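Local coordinates for protein glycoside hydrolase family 31 (Kribbella flavida DSM 17836, PDB 5X3I) that hydrolyses the alpha-1,3-glucosidic linkage of the cyclic tetrasaccharide cyclobis-(1-6)-alpha-nigerosyl to yield isomaltose inside the cell, at residues 292-297 with 559-564; 467-472 with 531-536; 499-504 with 515-520. The protein carries 1 engineered substitution. All coordinates share one frame; numbering follows the deposited sequence.

Contact 1: residues 292-297 with 559-564; sequences EELPGW and IVYWGW
L294 lies over one face of the Y561 ring, and the two side chains carry nearly all of this contact. The methyl CD1 of L294 sits almost above the ring centre, 3.6 Å from the centroid of Y561 and 13° off its normal. This is a CH-pi contact. The CG of L294 rests nearer the rim, 3.7 Å from CE1 of Y561, while its CB stands by CZ. The leucine thus runs along the ring from the hydroxyl end inward. Its CG is anti to the carbonyl carbon (chi1 -58°), which lays the branch over the aromatic face. V560 CG1 covers the opposite face of the same ring, offset toward the rim. I531 of the adjacent strand also packs against both L294 and Y561, so this side is tight and apolar.

The hydroxyl end is the polar, wetter side. The backbone N of L294 donates to OH of Y561 at 3.0 Å, and the bond is nearly straight at 177°. A water lies in the ring plane, 2.6 Å from OH of Y561, and donates to O of L294 at 2.9 Å. The loose margin is E293, with its CA 3.6 Å from OH of Y561; it is exposed, though its side chain also touches A645 and I648 of helix 622-650. OE1 of E292 forms a salt bridge with R509.

The contact ties the loop before strand 302-304 to segment 559-564, which carries strand 562-565 of the TIM barrel. One tyrosine does both jobs: its face packs against leucine, and its hydroxyl binds the loop backbone directly and through water.

Contact 2: residues 467-472 with 531-536; sequences GFKTAG and IFWAGD. Engineered in segment 467-472: A471 (natural residue Asp). With GOL (glycerol), chain N.
The active site of the family 31 TIM barrel opens at the C-terminal ends of its parallel strands, and this contact joins two of them there, 467-470 and 531-533. They are not neighbours in the barrel; strand 517-519 runs between them. K469 lies across the indole of W533 at about a right angle. Its CG is anti to the backbone N (chi1 173°), and the chain beyond is extended, so the long side chain reaches over the ring. The CE of K469 sits above the six-membered ring, 3.7 Å from its centroid and toward the rim, nearest CH2 of W533. The NZ of K469 is 4.5 Å from the same centroid, 26° off the normal, and makes a cation-pi contact. Its charge is also met by E334 in a salt bridge. F518 stacks on W533 as well.

A471 is engineered; the natural residue is Asp, the inferred nucleophile. Its CB lies at the indole edge, 4.3 Å from CH2 of W533. D536 is the inferred proton donor.

A glycerol, probably from the crystallisation liquor, occupies the space between these residues. W392, R520 and E334 hydrogen-bond to it too. Its position suggests where part of the sugar may bind. The NZ of K469 donates to O3 of the glycerol at 3.1 Å. Glycerol C1 comes within 3.6 Å of CB of A471. Glycerol O2 stands at the edge of the indole, 3.3 Å from CZ2 of W533, and donates to OD1 of D536 at 2.5 Å.

Contact 3: residues 499-504 with 515-520; sequences HYARAF and PVTFSR. With SO4 (sulfate ion), chain I.
T517 points its side chain at helix 499-504 and supplies most of the strand's side of the contact. Its CB leads to two branches. The methyl CG2, anti to the carbonyl carbon, does the touching: it lies 3.5 Å from O of A501 and 3.7 Å from CB of F504, touching two residues about one turn apart. The hydroxyl OG1 sits between the backbone N and the carbonyl carbon (chi1 47°) and stays farther off, 4.1 Å from O of A501. S519, two residues on, faces the same helix. Its OG is 4.0 Å from CB of A501, a packing contact, and hydrogen-bonds to T470 OG1.

The other side of the helix carries R502. Its NH1 donates to O2 of a sulfate at 3.2 Å, with the sulfur in the guanidinium plane. The sulfate probably came from the crystallisation liquor. NE of R502 pairs with D506.

The helix runs nearly antiparallel to strand 517-519, at 161°, with the axes 8.8 Å apart. It packs on the outside of the TIM barrel. F504 and Y500 also reach strand 467-470, while the side chains of R502 and A503 touch helix 446-454.

All three contacts share the eight-stranded parallel barrel. Strand 517-519 of contact 3 lies between the two strands of contact 2, and strand 562-565 of contact 1 follows 531-533. Contacts 2 and 3 are closest, with centres 8 Å apart; contact 1 lies 12 Å from each. Probable backbone hydrogen bonds join them: I531 N to T517 O at 2.7 Å, and Y561 O to F532 N at 2.9 Å. Contact 2 holds the glycerol and two active-site positions: engineered A471, at the inferred nucleophile's place, and D536, the inferred proton donor. Contact 3 backs onto it, with the side chain of S519 about 7 Å from that of A471. Contact 1 lies away from the annotated sites; its E292 packs on P515 of contact 3.

Contact 1: residues 292-297 with 559-564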
# COMPACT_ATOMS: atom_id res chain seq x y z
N GLU A 292 14.62 -10.59 -3.50
CA GLU A 292 15.40 -11.81 -3.43
C GLU A 292 14.43 -12.94 -3.70
O GLU A 292 13.22 -12.78 -3.53
CB GLU A 292 16.09 -11.97 -2.07
CG GLU A 292 15.16 -12.13 -0.88
CD GLU A 292 15.92 -12.28 0.44
OE1 GLU A 292 16.12 -11.27 1.15
OE2 GLU A 292 16.30 -13.41 0.79
N GLU A 293 14.95 -14.07 -4.18
CA GLU A 293 14.10 -15.19 -4.54
C GLU A 293 13.41 -15.72 -3.30
O GLU A 293 14.05 -16.01 -2.30
CB GLU A 293 14.91 -16.31 -5.20
CG GLU A 293 15.52 -15.93 -6.53
CD GLU A 293 16.43 -17.01 -7.09
OE1 GLU A 293 16.40 -18.16 -6.60
OE2 GLU A 293 17.18 -16.71 -8.03
N LEU A 294 12.09 -15.77 -3.35
CA LEU A 294 11.28 -16.39 -2.32
C LEU A 294 11.00 -17.87 -2.67
O LEU A 294 11.10 -18.26 -3.84
CB LEU A 294 9.99 -15.59 -2.13
CG LEU A 294 10.20 -14.11 -1.75
CD1 LEU A 294 8.86 -13.41 -1.64
CD2 LEU A 294 10.97 -14.00 -0.45
N PRO A 295 10.65 -18.69 -1.67
CA PRO A 295 10.34 -20.09 -1.97
C PRO A 295 9.20 -20.25 -2.95
O PRO A 295 8.26 -19.45 -2.98
CB PRO A 295 9.96 -20.69 -0.61
CG PRO A 295 10.56 -19.78 0.39
CD PRO A 295 10.52 -18.40 -0.24
N GLY A 296 9.28 -21.32 -3.74
CA GLY A 296 8.28 -21.63 -4.74
C GLY A 296 6.86 -21.71 -4.22
O GLY A 296 5.93 -21.43 -4.96
N TRP A 297 6.68 -22.08 -2.95
CA TRP A 297 5.33 -22.26 -2.42
C TRP A 297 4.49 -20.97 -2.40
O TRP A 297 3.27 -21.06 -2.34
CB TRP A 297 5.34 -22.87 -1.00
CG TRP A 297 6.00 -22.07 0.10
CD1 TRP A 297 7.24 -22.27 0.63
CD2 TRP A 297 5.43 -20.97 0.84
NE1 TRP A 297 7.49 -21.37 1.64
CE2 TRP A 297 6.39 -20.56 1.78
CE3 TRP A 297 4.21 -20.30 0.79
CZ2 TRP A 297 6.17 -19.50 2.66
CZ3 TRP A 297 3.99 -19.26 1.68
CH2 TRP A 297 4.96 -18.87 2.59
N ILE A 559 8.45 -4.21 -8.05
CA ILE A 559 7.73 -4.99 -7.07
C ILE A 559 7.37 -6.29 -7.78
O ILE A 559 6.51 -6.33 -8.66
CB ILE A 559 6.46 -4.29 -6.56
CG1 ILE A 559 6.78 -2.96 -5.87
CG2 ILE A 559 5.66 -5.23 -5.63
CD1 ILE A 559 7.62 -3.06 -4.63
N VAL A 560 8.03 -7.36 -7.37
CA VAL A 560 7.97 -8.64 -8.07
C VAL A 560 6.79 -9.48 -7.60
O VAL A 560 5.95 -9.89 -8.39
CB VAL A 560 9.27 -9.44 -7.92
CG1 VAL A 560 9.15 -10.78 -8.63
CG2 VAL A 560 10.43 -8.64 -8.52
N TYR A 561 6.76 -9.79 -6.31
CA TYR A 561 5.70 -10.64 -5.83
C TYR A 561 4.52 -9.80 -5.38
O TYR A 561 4.48 -9.26 -4.27
CB TYR A 561 6.22 -11.48 -4.66
CG TYR A 561 7.45 -12.30 -4.97
CD1 TYR A 561 8.73 -11.76 -4.82
CD2 TYR A 561 7.34 -13.61 -5.40
CE1 TYR A 561 9.84 -12.51 -5.09
CE2 TYR A 561 8.44 -14.36 -5.67
CZ TYR A 561 9.69 -13.82 -5.52
OH TYR A 561 10.78 -14.59 -5.79
N TRP A 562 3.49 -9.82 -6.20
CA TRP A 562 2.35 -8.95 -6.04
C TRP A 562 1.08 -9.72 -6.33
O TRP A 562 1.03 -10.55 -7.23
CB TRP A 562 2.46 -7.73 -6.97
CG TRP A 562 1.23 -6.88 -6.99
CD1 TRP A 562 1.02 -5.73 -6.28
CD2 TRP A 562 0.04 -7.12 -7.73
NE1 TRP A 562 -0.23 -5.23 -6.56
CE2 TRP A 562 -0.85 -6.07 -7.44
CE3 TRP A 562 -0.36 -8.11 -8.63
CZ2 TRP A 562 -2.11 -5.99 -8.00
CZ3 TRP A 562 -1.62 -8.02 -9.19
CH2 TRP A 562 -2.48 -6.97 -8.87
N GLY A 563 0.04 -9.38 -5.59
CA GLY A 563 -1.27 -9.98 -5.73
C GLY A 563 -2.34 -9.01 -5.26
O GLY A 563 -2.04 -7.86 -4.96
N TRP A 564 -3.58 -9.48 -5.23
CA TRP A 564 -4.73 -8.67 -4.84
C TRP A 564 -5.80 -9.58 -4.28
O TRP A 564 -5.73 -10.78 -4.48
CB TRP A 564 -5.26 -7.86 -6.03
CG TRP A 564 -5.88 -8.70 -7.14
CD1 TRP A 564 -5.29 -9.70 -7.84
CD2 TRP A 564 -7.21 -8.58 -7.67
NE1 TRP A 564 -6.16 -10.23 -8.75
CE2 TRP A 564 -7.34 -9.55 -8.68
CE3 TRP A 564 -8.29 -7.74 -7.39
CZ2 TRP A 564 -8.52 -9.71 -9.41
CZ3 TRP A 564 -9.46 -7.91 -8.11
CH2 TRP A 564 -9.56 -8.88 -9.11
O HOH W 1 10.46 -17.09 -6.37

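Contact 2: residues 467-472 with 531-536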
# COMPACT_ATOMS: atom_id res chain seq x y z
N GLY A 467 5.13 -17.00 7.85
CA GLY A 467 5.15 -15.63 7.35
C GLY A 467 4.24 -14.73 8.14
O GLY A 467 3.52 -15.19 9.02
N PHE A 468 4.25 -13.44 7.83
CA PHE A 468 3.41 -12.49 8.53
C PHE A 468 2.71 -11.58 7.53
O PHE A 468 3.33 -11.10 6.58
CB PHE A 468 4.23 -11.65 9.51
CG PHE A 468 4.77 -12.43 10.66
CD1 PHE A 468 6.10 -12.85 10.67
CD2 PHE A 468 3.96 -12.77 11.73
CE1 PHE A 468 6.60 -13.58 11.73
CE2 PHE A 468 4.46 -13.49 12.79
CZ PHE A 468 5.78 -13.90 12.80
N LYS A 469 1.44 -11.33 7.76
CA LYS A 469 0.78 -10.39 6.90
C LYS A 469 0.98 -9.09 7.63
O LYS A 469 0.25 -8.78 8.58
CB LYS A 469 -0.70 -10.74 6.73
CG LYS A 469 -1.54 -9.71 5.98
CD LYS A 469 -2.93 -10.25 5.63
CE LYS A 469 -3.69 -9.30 4.69
NZ LYS A 469 -5.06 -9.75 4.33
N THR A 470 1.87 -8.26 7.10
CA THR A 470 2.21 -7.08 7.86
C THR A 470 1.35 -6.02 7.22
O THR A 470 1.74 -5.35 6.26
CB THR A 470 3.71 -6.77 7.71
OG1 THR A 470 4.14 -7.21 6.40
CG2 THR A 470 4.54 -7.53 8.75
N ALA A 471 0.20 -5.82 7.84
CA ALA A 471 -0.83 -4.90 7.40
C ALA A 471 -0.53 -3.51 7.95
O ALA A 471 0.16 -3.38 8.94
CB ALA A 471 -2.18 -5.38 7.82
N GLY A 472 -1.05 -2.47 7.30
CA GLY A 472 -0.92 -1.11 7.80
C GLY A 472 0.48 -0.56 7.66
O GLY A 472 1.21 -0.92 6.75
N ILE A 531 6.30 -9.71 0.06
CA ILE A 531 5.24 -9.78 -0.91
C ILE A 531 4.27 -8.62 -0.64
O ILE A 531 4.16 -8.15 0.49
CB ILE A 531 4.51 -11.13 -0.82
CG1 ILE A 531 5.51 -12.28 -0.94
CG2 ILE A 531 3.44 -11.26 -1.86
CD1 ILE A 531 4.90 -13.64 -0.80
N PHE A 532 3.58 -8.18 -1.69
CA PHE A 532 2.68 -7.05 -1.60
C PHE A 532 1.33 -7.40 -2.20
O PHE A 532 1.25 -8.16 -3.16
CB PHE A 532 3.32 -5.82 -2.26
CG PHE A 532 4.58 -5.39 -1.57
CD1 PHE A 532 5.79 -5.98 -1.88
CD2 PHE A 532 4.54 -4.47 -0.54
CE1 PHE A 532 6.93 -5.64 -1.21
CE2 PHE A 532 5.69 -4.12 0.13
CZ PHE A 532 6.89 -4.72 -0.22
N TRP A 533 0.27 -6.87 -1.61
CA TRP A 533 -1.04 -7.00 -2.21
C TRP A 533 -1.70 -5.62 -2.31
O TRP A 533 -1.37 -4.71 -1.56
CB TRP A 533 -1.91 -8.00 -1.43
CG TRP A 533 -2.82 -7.43 -0.39
CD1 TRP A 533 -4.16 -7.16 -0.52
CD2 TRP A 533 -2.49 -7.09 0.96
NE1 TRP A 533 -4.66 -6.67 0.65
CE2 TRP A 533 -3.66 -6.62 1.58
CE3 TRP A 533 -1.30 -7.15 1.71
CZ2 TRP A 533 -3.69 -6.19 2.91
CZ3 TRP A 533 -1.33 -6.73 3.03
CH2 TRP A 533 -2.52 -6.24 3.62
N ALA A 534 -2.65 -5.51 -3.23
CA ALA A 534 -3.18 -4.22 -3.66
C ALA A 534 -4.08 -3.52 -2.64
O ALA A 534 -4.53 -2.42 -2.89
CB ALA A 534 -3.94 -4.39 -4.96
N GLY A 535 -4.36 -4.17 -1.51
CA GLY A 535 -5.12 -3.53 -0.45
C GLY A 535 -6.62 -3.73 -0.58
O GLY A 535 -7.07 -4.69 -1.18
N ASP A 536 -7.39 -2.80 -0.02
CA ASP A 536 -8.83 -3.01 0.16
C ASP A 536 -9.67 -2.48 -1.00
O ASP A 536 -9.49 -1.34 -1.42
CB ASP A 536 -9.29 -2.33 1.47
CG ASP A 536 -8.52 -2.81 2.69
OD1 ASP A 536 -7.87 -3.86 2.63
OD2 ASP A 536 -8.60 -2.14 3.74
C1 GOL N . -5.37 -5.44 6.25
O1 GOL N . -5.70 -6.43 7.19
C2 GOL N . -6.57 -5.08 5.39
O2 GOL N . -6.06 -4.42 4.30
C3 GOL N . -7.40 -6.35 5.09
O3 GOL N . -6.80 -7.22 4.21

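Contact 3: residues 499-504 with 515-520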
# COMPACT_ATOMS: atom_id res chain seq x y z
N HIS A 499 10.65 0.01 6.77
CA HIS A 499 11.25 -0.48 8.00
C HIS A 499 10.42 -1.63 8.58
O HIS A 499 10.97 -2.59 9.10
CB HIS A 499 11.36 0.63 9.06
CG HIS A 499 12.26 1.76 8.69
ND1 HIS A 499 13.54 1.58 8.20
CD2 HIS A 499 12.08 3.11 8.75
CE1 HIS A 499 14.10 2.75 7.97
NE2 HIS A 499 13.24 3.70 8.30
N TYR A 500 9.10 -1.49 8.47
CA TYR A 500 8.14 -2.43 9.04
C TYR A 500 8.24 -3.81 8.37
O TYR A 500 8.44 -4.80 9.04
CB TYR A 500 6.73 -1.85 8.92
CG TYR A 500 5.56 -2.73 9.30
CD1 TYR A 500 5.61 -3.60 10.38
CD2 TYR A 500 4.36 -2.62 8.60
CE1 TYR A 500 4.51 -4.37 10.72
CE2 TYR A 500 3.27 -3.38 8.93
CZ TYR A 500 3.33 -4.24 9.99
OH TYR A 500 2.21 -4.97 10.30
N ALA A 501 8.12 -3.83 7.06
CA ALA A 501 8.33 -5.05 6.28
C ALA A 501 9.69 -5.69 6.57
O ALA A 501 9.77 -6.90 6.83
CB ALA A 501 8.20 -4.74 4.80
N ARG A 502 10.73 -4.88 6.51
CA ARG A 502 12.10 -5.32 6.74
C ARG A 502 12.24 -5.96 8.13
O ARG A 502 12.92 -6.97 8.28
CB ARG A 502 13.05 -4.12 6.59
CG ARG A 502 14.53 -4.42 6.84
CD ARG A 502 14.95 -4.01 8.25
NE ARG A 502 16.36 -4.27 8.49
CZ ARG A 502 17.34 -3.40 8.28
NH1 ARG A 502 18.60 -3.75 8.54
NH2 ARG A 502 17.08 -2.19 7.82
N ALA A 503 11.62 -5.36 9.13
CA ALA A 503 11.72 -5.87 10.50
C ALA A 503 11.20 -7.31 10.58
O ALA A 503 11.84 -8.15 11.18
CB ALA A 503 10.98 -4.99 11.46
N PHE A 504 10.05 -7.59 9.98
CA PHE A 504 9.53 -8.94 10.08
C PHE A 504 10.21 -9.89 9.09
O PHE A 504 10.36 -11.09 9.38
CB PHE A 504 8.01 -8.92 9.95
CG PHE A 504 7.35 -8.48 11.24
CD1 PHE A 504 7.04 -9.39 12.23
CD2 PHE A 504 7.13 -7.13 11.49
CE1 PHE A 504 6.49 -8.99 13.44
CE2 PHE A 504 6.58 -6.73 12.70
CZ PHE A 504 6.25 -7.66 13.67
N PRO A 515 12.09 -14.63 4.09
CA PRO A 515 11.48 -13.39 4.59
C PRO A 515 10.12 -13.15 3.96
O PRO A 515 9.95 -12.17 3.23
CB PRO A 515 12.48 -12.31 4.16
CG PRO A 515 13.06 -12.85 2.88
CD PRO A 515 13.14 -14.36 3.10
N VAL A 516 9.15 -14.02 4.24
CA VAL A 516 7.89 -13.85 3.58
C VAL A 516 7.03 -12.98 4.47
O VAL A 516 6.36 -13.46 5.36
CB VAL A 516 7.19 -15.24 3.33
CG1 VAL A 516 5.82 -15.06 2.69
CG2 VAL A 516 8.06 -16.15 2.48
N THR A 517 6.92 -11.72 4.08
CA THR A 517 6.03 -10.75 4.70
C THR A 517 5.03 -10.49 3.58
O THR A 517 5.34 -10.72 2.42
CB THR A 517 6.74 -9.43 5.15
OG1 THR A 517 7.58 -8.95 4.10
CG2 THR A 517 7.61 -9.65 6.39
N PHE A 518 3.83 -10.09 3.95
CA PHE A 518 2.78 -9.82 3.00
C PHE A 518 2.21 -8.44 3.39
O PHE A 518 1.51 -8.33 4.39
CB PHE A 518 1.76 -10.96 3.09
CG PHE A 518 0.64 -10.93 2.07
CD1 PHE A 518 -0.67 -10.84 2.47
CD2 PHE A 518 0.90 -11.10 0.73
CE1 PHE A 518 -1.71 -10.87 1.55
CE2 PHE A 518 -0.14 -11.13 -0.20
CZ PHE A 518 -1.45 -11.03 0.21
N SER A 519 2.47 -7.43 2.57
CA SER A 519 2.25 -6.02 2.94
C SER A 519 1.42 -5.27 1.90
O SER A 519 1.52 -5.58 0.73
CB SER A 519 3.58 -5.29 3.12
OG SER A 519 4.47 -5.95 3.99
N ARG A 520 0.54 -4.37 2.32
CA ARG A 520 -0.09 -3.43 1.40
C ARG A 520 0.73 -2.15 1.16
O ARG A 520 0.73 -1.60 0.07
CB ARG A 520 -1.50 -3.08 1.87
CG ARG A 520 -1.58 -2.17 3.09
CD ARG A 520 -3.00 -2.06 3.60
NE ARG A 520 -3.08 -1.10 4.69
CZ ARG A 520 -4.08 -1.04 5.57
NH1 ARG A 520 -5.09 -1.90 5.51
NH2 ARG A 520 -4.06 -0.11 6.52
S SO4 I . 20.50 -0.69 7.40
O1 SO4 I . 20.34 -1.78 6.44
O2 SO4 I . 20.58 -1.23 8.75
O3 SO4 I . 21.72 0.06 7.10
O4 SO4 I . 19.36 0.20 7.29